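Local coordinates for protein glycerol-3-phosphate dehydrogenase [NAD(+)] (Dunaliella salina, PDB 6IUY) that probably catalyses the NAD-dependent interconversion of dihydroxyacetone phosphate and sn-glycerol 3-phosphate, and carries a phosphatase-type domain with a bound magnesium ion alongside the dehydrogenase, at residues V479-Q490 and T601-A609; N449-C460 and S505-G516. All coordinates share one frame; numbering follows the deposited sequence.

Contact 1: V479-Q490 and T601-A609; sequences VGPNSKASILRQ and TMILRYRVA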
loop_
_atom_site.group_PDB
_atom_site.type_symbol
_atom_site.label_atom_id
_atom_site.label_comp_id
_atom_site.label_asym_id
_atom_site.label_seq_id
_atom_site.Cartn_x
_atom_site.Cartn_y
_atom_site.Cartn_z
ATOM N N VAL A 479 21.948 -2.315 -13.166
ATOM C CA VAL A 479 20.602 -2.078 -13.713
ATOM C C VAL A 479 20.045 -0.691 -13.367
ATOM O O VAL A 479 20.411 -0.108 -12.353
ATOM C CB VAL A 479 19.596 -3.173 -13.247
ATOM C CG1 VAL A 479 20.179 -4.556 -13.494
ATOM C CG2 VAL A 479 19.213 -3.004 -11.768
ATOM N N GLY A 480 19.193 -0.143 -14.236
ATOM C CA GLY A 480 18.706 1.223 -14.062
ATOM C C GLY A 480 17.430 1.308 -13.244
ATOM O O GLY A 480 16.873 0.293 -12.850
ATOM N N PRO A 481 16.949 2.524 -12.976
ATOM C CA PRO A 481 15.760 2.672 -12.116
ATOM C C PRO A 481 14.517 1.860 -12.517
ATOM O O PRO A 481 13.812 1.382 -11.604
ATOM C CB PRO A 481 15.473 4.174 -12.188
ATOM C CG PRO A 481 16.809 4.784 -12.470
ATOM C CD PRO A 481 17.504 3.821 -13.387
ATOM N N ASN A 482 14.247 1.700 -13.820
ATOM C CA ASN A 482 13.093 0.909 -14.234
ATOM C C ASN A 482 13.196 -0.525 -13.762
ATOM O O ASN A 482 12.253 -1.083 -13.211
ATOM C CB ASN A 482 12.926 0.893 -15.756
ATOM C CG ASN A 482 12.432 2.207 -16.313
ATOM O OD1 ASN A 482 11.863 3.046 -15.597
ATOM N ND2 ASN A 482 12.660 2.405 -17.596
ATOM N N SER A 483 14.356 -1.118 -13.996
ATOM C CA SER A 483 14.577 -2.499 -13.615
ATOM C C SER A 483 14.586 -2.656 -12.096
ATOM O O SER A 483 14.074 -3.638 -11.573
ATOM C CB SER A 483 15.877 -2.996 -14.213
ATOM O OG SER A 483 15.907 -2.653 -15.581
ATOM N N LYS A 484 15.148 -1.687 -11.382
ATOM C CA LYS A 484 15.184 -1.803 -9.929
ATOM C C LYS A 484 13.773 -1.731 -9.388
ATOM O O LYS A 484 13.437 -2.422 -8.433
ATOM C CB LYS A 484 16.048 -0.716 -9.291
ATOM C CG LYS A 484 16.453 -1.061 -7.864
ATOM C CD LYS A 484 17.184 0.080 -7.162
ATOM C CE LYS A 484 17.612 -0.374 -5.760
ATOM N NZ LYS A 484 18.372 0.643 -4.991
ATOM N N ALA A 485 12.952 -0.889 -10.018
ATOM C CA ALA A 485 11.542 -0.749 -9.656
ATOM C C ALA A 485 10.784 -2.059 -9.844
ATOM O O ALA A 485 9.883 -2.364 -9.076
ATOM C CB ALA A 485 10.889 0.360 -10.474
ATOM N N SER A 486 11.141 -2.829 -10.863
ATOM C CA SER A 486 10.557 -4.153 -11.040
ATOM C C SER A 486 10.869 -5.087 -9.872
ATOM O O SER A 486 9.975 -5.773 -9.350
ATOM C CB SER A 486 11.044 -4.783 -12.335
ATOM O OG SER A 486 10.633 -3.988 -13.423
ATOM N N ILE A 487 12.129 -5.117 -9.459
ATOM C CA ILE A 487 12.511 -5.949 -8.312
ATOM C C ILE A 487 11.697 -5.560 -7.093
ATOM O O ILE A 487 11.170 -6.413 -6.395
ATOM C CB ILE A 487 14.002 -5.828 -7.996
ATOM C CG1 ILE A 487 14.812 -6.271 -9.209
ATOM C CG2 ILE A 487 14.362 -6.677 -6.754
ATOM C CD1 ILE A 487 16.301 -5.964 -9.128
ATOM N N LEU A 488 11.559 -4.266 -6.852
ATOM C CA LEU A 488 10.760 -3.823 -5.717
ATOM C C LEU A 488 9.273 -4.166 -5.867
ATOM O O LEU A 488 8.618 -4.614 -4.894
ATOM C CB LEU A 488 10.932 -2.321 -5.494
ATOM C CG LEU A 488 12.022 -2.100 -4.419
ATOM C CD1 LEU A 488 13.349 -2.697 -4.898
ATOM C CD2 LEU A 488 12.176 -0.627 -4.070
ATOM N N ARG A 489 8.742 -3.957 -7.070
ATOM C CA ARG A 489 7.339 -4.264 -7.343
ATOM C C ARG A 489 7.056 -5.736 -7.096
ATOM O O ARG A 489 6.131 -6.076 -6.364
ATOM C CB ARG A 489 6.953 -3.914 -8.787
ATOM C CG ARG A 489 5.446 -4.048 -9.001
ATOM C CD ARG A 489 5.072 -4.522 -10.379
ATOM N NE ARG A 489 5.896 -5.627 -10.856
ATOM C CZ ARG A 489 5.694 -6.901 -10.556
ATOM N NH1 ARG A 489 4.709 -7.237 -9.739
ATOM N NH2 ARG A 489 6.491 -7.842 -11.065
ATOM N N GLN A 490 7.843 -6.608 -7.724
ATOM C CA GLN A 490 7.669 -8.037 -7.534
ATOM C C GLN A 490 7.894 -8.432 -6.057
ATOM O O GLN A 490 7.180 -9.269 -5.487
ATOM C CB GLN A 490 8.618 -8.795 -8.445
ATOM C CG GLN A 490 8.524 -10.310 -8.332
ATOM C CD GLN A 490 7.212 -10.869 -8.874
ATOM O OE1 GLN A 490 6.506 -10.216 -9.652
ATOM N NE2 GLN A 490 6.879 -12.084 -8.459
ATOM N N THR A 601 23.222 -12.253 -12.875
ATOM C CA THR A 601 22.641 -11.530 -14.010
ATOM C C THR A 601 21.195 -11.926 -14.301
ATOM O O THR A 601 20.509 -11.237 -15.059
ATOM C CB THR A 601 23.446 -11.748 -15.297
ATOM O OG1 THR A 601 23.346 -13.118 -15.679
ATOM C CG2 THR A 601 24.913 -11.387 -15.095
ATOM N N MET A 602 20.731 -13.022 -13.708
ATOM C CA MET A 602 19.360 -13.493 -13.923
ATOM C C MET A 602 18.348 -12.889 -12.956
ATOM O O MET A 602 17.214 -13.364 -12.875
ATOM C CB MET A 602 19.290 -15.021 -13.812
ATOM C CG MET A 602 19.900 -15.787 -14.985
ATOM S SD MET A 602 19.104 -15.446 -16.570
ATOM C CE MET A 602 17.424 -15.951 -16.237
ATOM N N ILE A 603 18.736 -11.845 -12.231
ATOM C CA ILE A 603 17.867 -11.317 -11.174
ATOM C C ILE A 603 16.584 -10.688 -11.736
ATOM O O ILE A 603 15.536 -10.780 -11.113
ATOM C CB ILE A 603 18.613 -10.285 -10.287
ATOM C CG1 ILE A 603 17.810 -9.946 -9.020
ATOM C CG2 ILE A 603 18.908 -9.017 -11.049
ATOM C CD1 ILE A 603 17.744 -11.038 -8.018
ATOM N N LEU A 604 16.642 -10.055 -12.905
ATOM C CA LEU A 604 15.422 -9.478 -13.467
ATOM C C LEU A 604 14.625 -10.541 -14.236
ATOM O O LEU A 604 13.552 -10.263 -14.750
ATOM C CB LEU A 604 15.742 -8.296 -14.382
ATOM C CG LEU A 604 16.575 -7.169 -13.757
ATOM C CD1 LEU A 604 17.110 -6.230 -14.840
ATOM C CD2 LEU A 604 15.741 -6.403 -12.737
ATOM N N ARG A 605 15.157 -11.762 -14.291
ATOM C CA ARG A 605 14.510 -12.862 -15.009
ATOM C C ARG A 605 13.961 -13.903 -14.047
ATOM O O ARG A 605 14.066 -15.109 -14.298
ATOM C CB ARG A 605 15.490 -13.529 -15.980
ATOM C CG ARG A 605 15.786 -12.727 -17.249
ATOM C CD ARG A 605 14.864 -13.146 -18.396
ATOM N NE ARG A 605 15.341 -12.636 -19.680
ATOM C CZ ARG A 605 16.299 -13.202 -20.416
ATOM N NH1 ARG A 605 16.905 -14.316 -20.006
ATOM N NH2 ARG A 605 16.656 -12.649 -21.571
ATOM N N TYR A 606 13.367 -13.432 -12.954
ATOM C CA TYR A 606 12.912 -14.305 -11.883
ATOM C C TYR A 606 11.850 -15.332 -12.319
ATOM O O TYR A 606 11.921 -16.492 -11.916
ATOM C CB TYR A 606 12.380 -13.460 -10.728
ATOM C CG TYR A 606 11.446 -12.361 -11.159
ATOM C CD1 TYR A 606 10.082 -12.595 -11.319
ATOM C CD2 TYR A 606 11.925 -11.087 -11.413
ATOM C CE1 TYR A 606 9.220 -11.575 -11.713
ATOM C CE2 TYR A 606 11.074 -10.063 -11.807
ATOM C CZ TYR A 606 9.727 -10.311 -11.952
ATOM O OH TYR A 606 8.900 -9.283 -12.340
ATOM N N ARG A 607 10.875 -14.912 -13.127
ATOM C CA ARG A 607 9.848 -15.824 -13.659
ATOM C C ARG A 607 10.480 -17.059 -14.294
ATOM O O ARG A 607 9.893 -18.142 -14.315
ATOM C CB ARG A 607 8.963 -15.103 -14.695
ATOM C CG ARG A 607 7.714 -14.430 -14.128
ATOM C CD ARG A 607 7.444 -13.080 -14.801
ATOM N NE ARG A 607 6.642 -12.209 -13.934
ATOM C CZ ARG A 607 6.273 -10.959 -14.234
ATOM N NH1 ARG A 607 6.620 -10.409 -15.399
ATOM N NH2 ARG A 607 5.547 -10.253 -13.366
ATOM N N VAL A 608 11.699 -16.898 -14.788
ATOM C CA VAL A 608 12.401 -17.974 -15.477
ATOM C C VAL A 608 13.490 -18.601 -14.616
ATOM O O VAL A 608 13.693 -19.817 -14.637
ATOM C CB VAL A 608 13.042 -17.468 -16.776
ATOM C CG1 VAL A 608 13.943 -18.534 -17.366
ATOM C CG2 VAL A 608 11.969 -17.038 -17.766
ATOM N N ALA A 609 14.200 -17.757 -13.869
ATOM C CA ALA A 609 15.324 -18.208 -13.054
ATOM C C ALA A 609 14.891 -19.099 -11.880
ATOM O O ALA A 609 15.699 -19.844 -11.318
ATOM C CB ALA A 609 16.098 -17.010 -12.544
#

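Contact 2: N449-C460 and S505-G516; sequences NLLADVPGAEMC and SVRDDTFFESCG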
loop_
_atom_site.group_PDB
_atom_site.type_symbol
_atom_site.label_atom_id
_atom_site.label_comp_id
_atom_site.label_asym_id
_atom_site.label_seq_id
_atom_site.Cartn_x
_atom_site.Cartn_y
_atom_site.Cartn_z
ATOM N N ASN A 449 2.404 5.485 14.532
ATOM C CA ASN A 449 1.076 5.147 14.057
ATOM C C ASN A 449 0.655 3.801 14.647
ATOM O O ASN A 449 1.349 2.795 14.444
ATOM C CB ASN A 449 1.091 5.114 12.517
ATOM C CG ASN A 449 -0.232 4.699 11.914
ATOM O OD1 ASN A 449 -1.294 4.880 12.514
ATOM N ND2 ASN A 449 -0.174 4.142 10.704
ATOM N N LEU A 450 -0.466 3.763 15.374
ATOM C CA LEU A 450 -0.918 2.508 16.001
ATOM C C LEU A 450 -1.787 1.677 15.069
ATOM O O LEU A 450 -2.682 2.180 14.400
ATOM C CB LEU A 450 -1.684 2.772 17.307
ATOM C CG LEU A 450 -0.909 3.341 18.493
ATOM C CD1 LEU A 450 -1.831 3.520 19.694
ATOM C CD2 LEU A 450 0.281 2.483 18.884
ATOM N N LEU A 451 -1.513 0.384 15.043
ATOM C CA LEU A 451 -2.167 -0.521 14.126
ATOM C C LEU A 451 -2.455 -1.767 14.904
ATOM O O LEU A 451 -1.673 -2.120 15.782
ATOM C CB LEU A 451 -1.275 -0.849 12.936
ATOM C CG LEU A 451 -1.524 -0.170 11.603
ATOM C CD1 LEU A 451 -1.628 1.304 11.800
ATOM C CD2 LEU A 451 -0.372 -0.507 10.673
ATOM N N ALA A 452 -3.549 -2.452 14.585
ATOM C CA ALA A 452 -3.838 -3.703 15.259
ATOM C C ALA A 452 -3.151 -4.892 14.576
ATOM O O ALA A 452 -3.011 -5.952 15.192
ATOM C CB ALA A 452 -5.323 -3.920 15.337
ATOM N N ASP A 453 -2.693 -4.715 13.329
ATOM C CA ASP A 453 -2.205 -5.844 12.512
ATOM C C ASP A 453 -0.760 -6.271 12.818
ATOM O O ASP A 453 0.157 -5.981 12.033
ATOM C CB ASP A 453 -2.310 -5.510 11.002
ATOM C CG ASP A 453 -2.005 -6.716 10.110
ATOM O OD1 ASP A 453 -1.644 -7.793 10.636
ATOM O OD2 ASP A 453 -2.121 -6.598 8.872
ATOM N N VAL A 454 -0.551 -6.991 13.922
ATOM C CA VAL A 454 0.806 -7.392 14.302
ATOM C C VAL A 454 1.410 -8.391 13.300
ATOM O O VAL A 454 2.585 -8.289 12.944
ATOM C CB VAL A 454 0.857 -8.018 15.730
ATOM C CG1 VAL A 454 2.202 -8.705 15.960
ATOM C CG2 VAL A 454 0.623 -6.957 16.808
ATOM N N PRO A 455 0.618 -9.366 12.846
ATOM C CA PRO A 455 1.211 -10.297 11.879
ATOM C C PRO A 455 1.620 -9.633 10.547
ATOM O O PRO A 455 2.571 -10.091 9.919
ATOM C CB PRO A 455 0.111 -11.349 11.661
ATOM C CG PRO A 455 -1.110 -10.841 12.335
ATOM C CD PRO A 455 -0.709 -9.802 13.328
ATOM N N GLY A 456 0.941 -8.568 10.129
ATOM C CA GLY A 456 1.269 -7.941 8.850
ATOM C C GLY A 456 2.483 -7.025 8.914
ATOM O O GLY A 456 3.362 -7.087 8.046
ATOM N N ALA A 457 2.519 -6.170 9.935
ATOM C CA ALA A 457 3.655 -5.297 10.204
ATOM C C ALA A 457 4.931 -6.110 10.350
ATOM O O ALA A 457 5.976 -5.786 9.761
ATOM C CB ALA A 457 3.423 -4.468 11.478
ATOM N N GLU A 458 4.835 -7.177 11.134
ATOM C CA GLU A 458 6.019 -7.905 11.523
ATOM C C GLU A 458 6.563 -8.683 10.345
ATOM O O GLU A 458 7.763 -8.717 10.143
ATOM C CB GLU A 458 5.737 -8.844 12.707
ATOM C CG GLU A 458 7.019 -9.364 13.331
ATOM C CD GLU A 458 6.788 -10.140 14.609
ATOM O OE1 GLU A 458 5.674 -10.668 14.782
ATOM O OE2 GLU A 458 7.730 -10.219 15.436
ATOM N N MET A 459 5.688 -9.310 9.565
ATOM C CA MET A 459 6.142 -10.083 8.408
ATOM C C MET A 459 6.700 -9.159 7.306
ATOM O O MET A 459 7.653 -9.518 6.608
ATOM C CB MET A 459 5.005 -10.955 7.862
ATOM C CG MET A 459 5.437 -11.875 6.750
ATOM S SD MET A 459 6.500 -13.242 7.254
ATOM C CE MET A 459 5.252 -14.354 7.902
ATOM N N CYS A 460 6.138 -7.958 7.177
ATOM C CA CYS A 460 6.706 -6.968 6.259
ATOM C C CYS A 460 8.098 -6.541 6.681
ATOM O O CYS A 460 9.008 -6.505 5.864
ATOM C CB CYS A 460 5.829 -5.713 6.165
ATOM S SG CYS A 460 4.374 -5.934 5.142
ATOM N N SER A 505 -5.471 -13.173 7.866
ATOM C CA SER A 505 -5.994 -12.015 8.598
ATOM C C SER A 505 -5.427 -10.688 8.099
ATOM O O SER A 505 -6.075 -9.648 8.214
ATOM C CB SER A 505 -5.681 -12.144 10.090
ATOM O OG SER A 505 -4.326 -11.799 10.361
ATOM N N VAL A 506 -4.206 -10.730 7.564
ATOM C CA VAL A 506 -3.484 -9.510 7.224
ATOM C C VAL A 506 -4.251 -8.646 6.227
ATOM O O VAL A 506 -4.787 -9.136 5.227
ATOM C CB VAL A 506 -2.099 -9.823 6.658
ATOM C CG1 VAL A 506 -1.419 -8.550 6.201
ATOM C CG2 VAL A 506 -1.261 -10.522 7.707
ATOM N N ARG A 507 -4.289 -7.354 6.517
ATOM C CA ARG A 507 -5.030 -6.397 5.712
ATOM C C ARG A 507 -4.156 -5.677 4.689
ATOM O O ARG A 507 -3.029 -5.274 4.997
ATOM C CB ARG A 507 -5.695 -5.364 6.627
ATOM C CG ARG A 507 -6.701 -5.961 7.599
ATOM C CD ARG A 507 -7.259 -4.896 8.524
ATOM N NE ARG A 507 -8.444 -5.365 9.240
ATOM C CZ ARG A 507 -9.045 -4.685 10.213
ATOM N NH1 ARG A 507 -8.573 -3.501 10.594
ATOM N NH2 ARG A 507 -10.118 -5.191 10.812
ATOM N N ASP A 508 -4.689 -5.509 3.483
ATOM C CA ASP A 508 -4.002 -4.775 2.430
ATOM C C ASP A 508 -3.527 -3.411 2.901
ATOM O O ASP A 508 -2.442 -2.972 2.520
ATOM C CB ASP A 508 -4.909 -4.608 1.209
ATOM C CG ASP A 508 -4.718 -5.715 0.186
ATOM O OD1 ASP A 508 -3.848 -6.585 0.397
ATOM O OD2 ASP A 508 -5.429 -5.712 -0.842
ATOM N N ASP A 509 -4.332 -2.747 3.728
ATOM C CA ASP A 509 -3.968 -1.442 4.261
ATOM C C ASP A 509 -2.557 -1.445 4.856
ATOM O O ASP A 509 -1.835 -0.443 4.789
ATOM C CB ASP A 509 -4.963 -0.999 5.332
ATOM C CG ASP A 509 -6.235 -0.405 4.753
ATOM O OD1 ASP A 509 -6.157 0.345 3.758
ATOM O OD2 ASP A 509 -7.319 -0.682 5.307
ATOM N N THR A 510 -2.165 -2.584 5.415
ATOM C CA THR A 510 -0.920 -2.678 6.172
ATOM C C THR A 510 0.301 -2.442 5.276
ATOM O O THR A 510 1.296 -1.888 5.708
ATOM C CB THR A 510 -0.820 -4.067 6.888
ATOM O OG1 THR A 510 -1.878 -4.183 7.853
ATOM C CG2 THR A 510 0.509 -4.223 7.588
ATOM N N PHE A 511 0.213 -2.831 4.014
ATOM C CA PHE A 511 1.350 -2.696 3.113
ATOM C C PHE A 511 1.596 -1.253 2.731
ATOM O O PHE A 511 2.689 -0.912 2.300
ATOM C CB PHE A 511 1.135 -3.560 1.886
ATOM C CG PHE A 511 0.965 -4.999 2.222
ATOM C CD1 PHE A 511 2.070 -5.792 2.466
ATOM C CD2 PHE A 511 -0.303 -5.553 2.354
ATOM C CE1 PHE A 511 1.920 -7.125 2.801
ATOM C CE2 PHE A 511 -0.461 -6.882 2.684
ATOM C CZ PHE A 511 0.653 -7.666 2.919
ATOM N N PHE A 512 0.598 -0.402 2.943
ATOM C CA PHE A 512 0.699 1.019 2.629
ATOM C C PHE A 512 1.216 1.846 3.784
ATOM O O PHE A 512 1.509 3.024 3.622
ATOM C CB PHE A 512 -0.667 1.563 2.181
ATOM C CG PHE A 512 -1.135 0.977 0.877
ATOM C CD1 PHE A 512 -0.682 1.485 -0.321
ATOM C CD2 PHE A 512 -1.991 -0.101 0.854
ATOM C CE1 PHE A 512 -1.087 0.940 -1.525
ATOM C CE2 PHE A 512 -2.402 -0.654 -0.351
ATOM C CZ PHE A 512 -1.942 -0.136 -1.537
ATOM N N GLU A 513 1.324 1.235 4.957
ATOM C CA GLU A 513 1.841 1.947 6.118
ATOM C C GLU A 513 3.368 1.898 6.142
ATOM O O GLU A 513 4.002 1.217 5.339
ATOM C CB GLU A 513 1.286 1.360 7.422
ATOM C CG GLU A 513 -0.232 1.259 7.490
ATOM C CD GLU A 513 -0.919 2.578 7.855
ATOM O OE1 GLU A 513 -2.161 2.566 8.008
ATOM O OE2 GLU A 513 -0.241 3.625 7.987
ATOM N N SER A 514 3.951 2.594 7.105
ATOM C CA SER A 514 5.395 2.708 7.177
ATOM C C SER A 514 6.114 1.358 7.225
ATOM O O SER A 514 7.215 1.230 6.699
ATOM C CB SER A 514 5.793 3.552 8.393
ATOM O OG SER A 514 7.202 3.693 8.441
ATOM N N CYS A 515 5.500 0.359 7.844
ATOM C CA CYS A 515 6.123 -0.962 7.965
ATOM C C CYS A 515 6.202 -1.713 6.636
ATOM O O CYS A 515 6.961 -2.675 6.515
ATOM C CB CYS A 515 5.349 -1.828 8.967
ATOM S SG CYS A 515 3.549 -1.909 8.594
ATOM N N GLY A 516 5.410 -1.289 5.652
ATOM C CA GLY A 516 5.332 -1.984 4.377
ATOM C C GLY A 516 6.168 -1.331 3.287
ATOM O O GLY A 516 7.377 -1.544 3.217
#

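Contact 1: V479-Q490 and T601-A609
Leu604 drives its forked end into the first turns of helix 481-502, and the contact is tightest there. Its CD1 branch lies 3.5 Å from Ser483 CB and also meets CG1 of Val479, the Leu604 and Val479 side chains running antiparallel, side by side. The CD2 branch sits 3.4 Å from the carbonyl oxygen of Ser483 and reaches Ile487, which lies roughly perpendicular to the Leu604 chain, with CD2 to Ile487 CG1 at 3.7 Å. Ile603 adds a more distant apolar touch, its CG1 4.3 Å from Ile487 CD1, and also packs on helices 454-477 and 585-594. The contact thus ties the chain end that follows helix 585-594 to the N-terminal part of helix 481-502, within the all-helical C-terminal portion of the dehydrogenase; the side chain of Ile487 lies about 14 Å from the bound dihydroxyacetone phosphate. Further along, polar groups take over. Gln490 lays its CG over one face of the Tyr606 ring in a CH-pi contact, 4.0 Å from the centroid; Tyr606 CG sits between the Tyr606 backbone N and carbonyl carbon (chi1 47°), which turns the ring toward helix 481-502. Gln490 OE1 accepts from Arg489 NH2 at 2.8 Å, on a lone pair in the carbonyl plane. Glu423 of the second subunit takes Arg489 NE in a salt bridge, and a hydrogen bond joins it to Tyr606 OH. Toward solvent the packing thins: exposed Arg607 merely brings its NH2 to 3.5 Å from Arg489 NH2, two donors that do not bond.

Contact 2: N449-C460 and S505-G516
Asp453 carries the polar part of the contact, its carboxylate set between the start of helix 454-477 and segment 505-516. OD2 accepts twice: from Thr510 OG1 at 2.6 Å, on the anti side of the carboxylate, and from Arg507 N at 3.3 Å, which comes from above its plane along a nearly straight N-H line (163°). With CG anti to the backbone N (chi1 -172°), the group can also turn OD1 onto Gly456 N, 2.7 Å away, making Asp453 the N-cap of the helix. Apolar contacts surround this site. Both methyls of Val506 press on Gly456 CA at 3.8 Å, and Thr510 CG2 rests against the Gly456-Ala457 peptide. Beyond them Cys515 SG packs beside Ala457 CB, while Leu451, on the edge strand of the mixed sheet, meets the aliphatic part of Glu513, CD2 to CG 3.6 Å. Sulfur enters once more where Cys460 SG approaches the Phe511 ring obliquely, 3.5 Å from CD1. The side chain of Cys460 lies about 6 Å from that of Lys464, which binds dihydroxyacetone phosphate. The three donors on the Asp453 carboxylate and its place at the helix N-terminus would probably stabilise its negative charge, while tying the helix start to segment 505-516.

How the contacts relate
Helix 481-502 connects the two contacts: contact 1 uses its N-terminal turns directly, whereas in contact 2 Met459 and Phe511 pack on its later residues, and segment 505-516 follows it. Their segments alternate along the chain and lie about 9 Å apart at the nearest atoms. Contact 1 is peripheral in the chain, far from its centre, yet mostly buried once the second subunit is counted; contact 2, only partly buried, lies nearer the centre and near the substrate site. Contact 1 combines leucine packing with a CH-pi contact on a tyrosine; contact 2 sets one shared carboxylate among apolar and sulfur contacts. At the dimer interface they meet across subunits, Arg489 bonding to Phe512 O of the second subunit.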